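Local coordinates for ATP/GTP-binding site-containing protein A (Brucella abortus, PDB 6NTR) that functions in the periplasm to maintain the integrity of the cell envelope, at residues K77-T85 against L148-D156. Numbering follows the deposited sequence. Where two conformers were deposited one is given.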
# COMPACT_ATOMS: atom_id res chain seq x y z
N LYS A 77 8.60 -16.39 -1.70
CA LYS A 77 8.91 -16.94 -0.39
C LYS A 77 9.84 -16.06 0.42
O LYS A 77 10.03 -16.32 1.62
CB LYS A 77 9.54 -18.35 -0.53
CG LYS A 77 8.52 -19.48 -0.66
CD LYS A 77 9.15 -20.84 -0.43
CE LYS A 77 8.08 -21.91 -0.20
NZ LYS A 77 8.64 -23.24 0.19
N ASP A 78 10.42 -15.04 -0.17
CA ASP A 78 11.26 -14.13 0.58
C ASP A 78 10.77 -12.70 0.37
O ASP A 78 10.14 -12.39 -0.64
CB ASP A 78 12.71 -14.26 0.15
CG ASP A 78 13.64 -13.42 0.99
OD1 ASP A 78 13.57 -13.53 2.23
OD2 ASP A 78 14.39 -12.60 0.40
N PHE A 79 11.08 -11.84 1.34
CA PHE A 79 10.59 -10.46 1.33
C PHE A 79 11.55 -9.61 2.15
O PHE A 79 11.57 -9.72 3.38
CB PHE A 79 9.17 -10.41 1.89
CG PHE A 79 8.51 -9.07 1.79
CD1 PHE A 79 8.39 -8.43 0.58
CD2 PHE A 79 7.98 -8.47 2.91
CE1 PHE A 79 7.77 -7.20 0.50
CE2 PHE A 79 7.36 -7.25 2.84
CZ PHE A 79 7.25 -6.61 1.62
N ARG A 80 12.36 -8.80 1.48
CA ARG A 80 13.28 -7.88 2.14
C ARG A 80 12.63 -6.50 2.23
O ARG A 80 12.01 -6.03 1.27
CB ARG A 80 14.61 -7.79 1.38
CG ARG A 80 15.50 -9.03 1.49
CD ARG A 80 16.90 -8.80 0.87
NE ARG A 80 17.01 -9.30 -0.50
CZ ARG A 80 17.45 -10.51 -0.81
NH1 ARG A 80 17.82 -11.35 0.14
NH2 ARG A 80 17.53 -10.89 -2.08
N PHE A 81 12.80 -5.84 3.38
CA PHE A 81 12.11 -4.56 3.62
C PHE A 81 12.88 -3.56 4.50
O PHE A 81 13.50 -3.95 5.50
CB PHE A 81 10.72 -4.82 4.25
CG PHE A 81 10.76 -5.60 5.54
CD1 PHE A 81 10.84 -4.95 6.76
CD2 PHE A 81 10.66 -6.98 5.52
CE1 PHE A 81 10.86 -5.66 7.93
CE2 PHE A 81 10.68 -7.69 6.69
CZ PHE A 81 10.78 -7.04 7.89
N VAL A 82 12.80 -2.26 4.14
CA VAL A 82 13.38 -1.14 4.90
C VAL A 82 12.35 -0.03 5.04
O VAL A 82 11.82 0.46 4.03
CB VAL A 82 14.66 -0.56 4.23
CG1 VAL A 82 15.35 0.47 5.14
CG2 VAL A 82 15.66 -1.61 3.85
N ASN A 83 12.12 0.43 6.27
CA ASN A 83 11.17 1.51 6.54
C ASN A 83 11.85 2.67 7.23
O ASN A 83 12.19 2.56 8.41
CB ASN A 83 10.02 1.03 7.41
CG ASN A 83 8.83 0.64 6.62
OD1 ASN A 83 8.72 0.97 5.44
ND2 ASN A 83 7.89 -0.02 7.26
N LYS A 84 11.99 3.79 6.53
CA LYS A 84 12.48 5.01 7.14
C LYS A 84 11.37 6.05 7.20
O LYS A 84 10.59 6.20 6.26
CB LYS A 84 13.71 5.56 6.40
CG LYS A 84 15.03 5.11 7.00
CD LYS A 84 16.22 5.24 6.05
CE LYS A 84 17.44 4.56 6.66
NZ LYS A 84 18.66 4.54 5.80
N THR A 85 11.32 6.77 8.32
CA THR A 85 10.31 7.78 8.60
C THR A 85 11.00 9.03 9.13
O THR A 85 11.65 8.99 10.19
CB THR A 85 9.30 7.25 9.63
OG1 THR A 85 8.85 5.94 9.24
CG2 THR A 85 8.10 8.18 9.73
N LEU A 148 -2.11 -10.87 5.13
CA LEU A 148 -0.95 -10.31 4.46
C LEU A 148 0.11 -9.86 5.44
O LEU A 148 -0.19 -9.53 6.57
CB LEU A 148 -1.39 -9.10 3.65
CG LEU A 148 -0.32 -8.24 3.02
CD1 LEU A 148 0.21 -8.93 1.79
CD2 LEU A 148 -0.90 -6.90 2.63
N PHE A 149 1.36 -9.83 4.99
CA PHE A 149 2.46 -9.31 5.78
C PHE A 149 3.03 -8.26 4.85
O PHE A 149 3.46 -8.59 3.77
CB PHE A 149 3.53 -10.36 6.07
CG PHE A 149 4.69 -9.81 6.85
CD1 PHE A 149 4.54 -9.46 8.16
CD2 PHE A 149 5.91 -9.61 6.25
CE1 PHE A 149 5.58 -8.94 8.88
CE2 PHE A 149 6.96 -9.09 6.96
CZ PHE A 149 6.80 -8.75 8.28
N ASP A 150 3.00 -7.01 5.26
CA ASP A 150 3.49 -5.95 4.39
C ASP A 150 4.70 -5.17 4.93
O ASP A 150 5.24 -4.31 4.25
CB ASP A 150 2.35 -5.02 4.00
CG ASP A 150 1.70 -4.38 5.18
OD1 ASP A 150 2.10 -4.67 6.31
OD2 ASP A 150 0.78 -3.58 4.98
N ALA A 151 5.09 -5.47 6.15
CA ALA A 151 6.23 -4.82 6.77
C ALA A 151 6.00 -3.33 6.95
O ALA A 151 6.95 -2.54 6.89
CB ALA A 151 7.52 -5.05 5.98
N SER A 152 4.76 -2.94 7.15
CA SER A 152 4.48 -1.57 7.52
C SER A 152 4.33 -1.48 9.04
O SER A 152 4.22 -2.49 9.74
CB SER A 152 3.23 -1.08 6.81
OG SER A 152 2.11 -1.83 7.21
N GLU A 153 4.35 -0.25 9.53
CA GLU A 153 4.44 0.03 10.96
C GLU A 153 5.60 -0.74 11.56
O GLU A 153 6.72 -0.59 11.08
CB GLU A 153 3.10 -0.27 11.63
CG GLU A 153 2.02 0.59 11.00
CD GLU A 153 0.66 0.41 11.58
OE1 GLU A 153 0.41 -0.57 12.31
OE2 GLU A 153 -0.19 1.26 11.29
N ASP A 154 5.38 -1.57 12.57
CA ASP A 154 6.49 -2.30 13.18
C ASP A 154 6.93 -3.62 12.52
O ASP A 154 7.88 -4.25 12.95
CB ASP A 154 6.27 -2.47 14.68
CG ASP A 154 6.13 -1.14 15.40
OD1 ASP A 154 6.58 -0.12 14.87
OD2 ASP A 154 5.57 -1.10 16.50
N ALA A 155 6.23 -4.05 11.49
CA ALA A 155 6.60 -5.27 10.79
C ALA A 155 6.64 -6.47 11.72
O ALA A 155 7.47 -7.35 11.56
CB ALA A 155 7.94 -5.10 10.11
N ASP A 156 5.73 -6.49 12.67
CA ASP A 156 5.65 -7.56 13.64
C ASP A 156 4.33 -8.32 13.62
O ASP A 156 3.92 -8.85 14.64
CB ASP A 156 5.84 -6.97 15.03
CG ASP A 156 5.11 -5.67 15.21
OD1 ASP A 156 4.49 -5.19 14.24
OD2 ASP A 156 5.16 -5.11 16.32
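Phe79, Phe81 and Asn83, alternate residues on one face of strand 78-87 in this beta-barrel-like fold, meet the loop that joins strands 143-148 and 159-165. The aromatic evidence centres on Phe81. Ala151 CB lies over one face of its ring, 3.6 Å from the centroid and 23° off the normal, a CH-pi contact that is tight at the rim, where Ala151 CB comes within 3.3 Å of Phe81 CG. Phe149 adds an offset edge-to-face pair: its edge is turned to the Phe81 face, with the ring planes at 71° and the centroids 5.9 Å apart. With chi1 at 58°, Phe81 CG sits between its own backbone N and carbonyl carbon, and the ring is presented to both partners.

Two further apolar contacts extend this. Ala155 CB stands 3.7 Å from Phe81 CE1, while Phe79 CE2 reaches Ala151 CB at 3.8 Å; the Phe79 ring also stacks with Phe125 and touches Pro126, the first residue of helix 126-138.

Polar contacts shape the loop. An Asx turn is defined by Ser152 N donating to Asp150 OD1; the N-H points nearly straight at the oxygen, which is met from above the carboxylate plane. A type II' turn follows, Ala155 N bonding to Ser152 O. Across the interface, the amide nitrogen Asn83 ND2 lies 2.7 Å from the carbonyl oxygen Ala151 O.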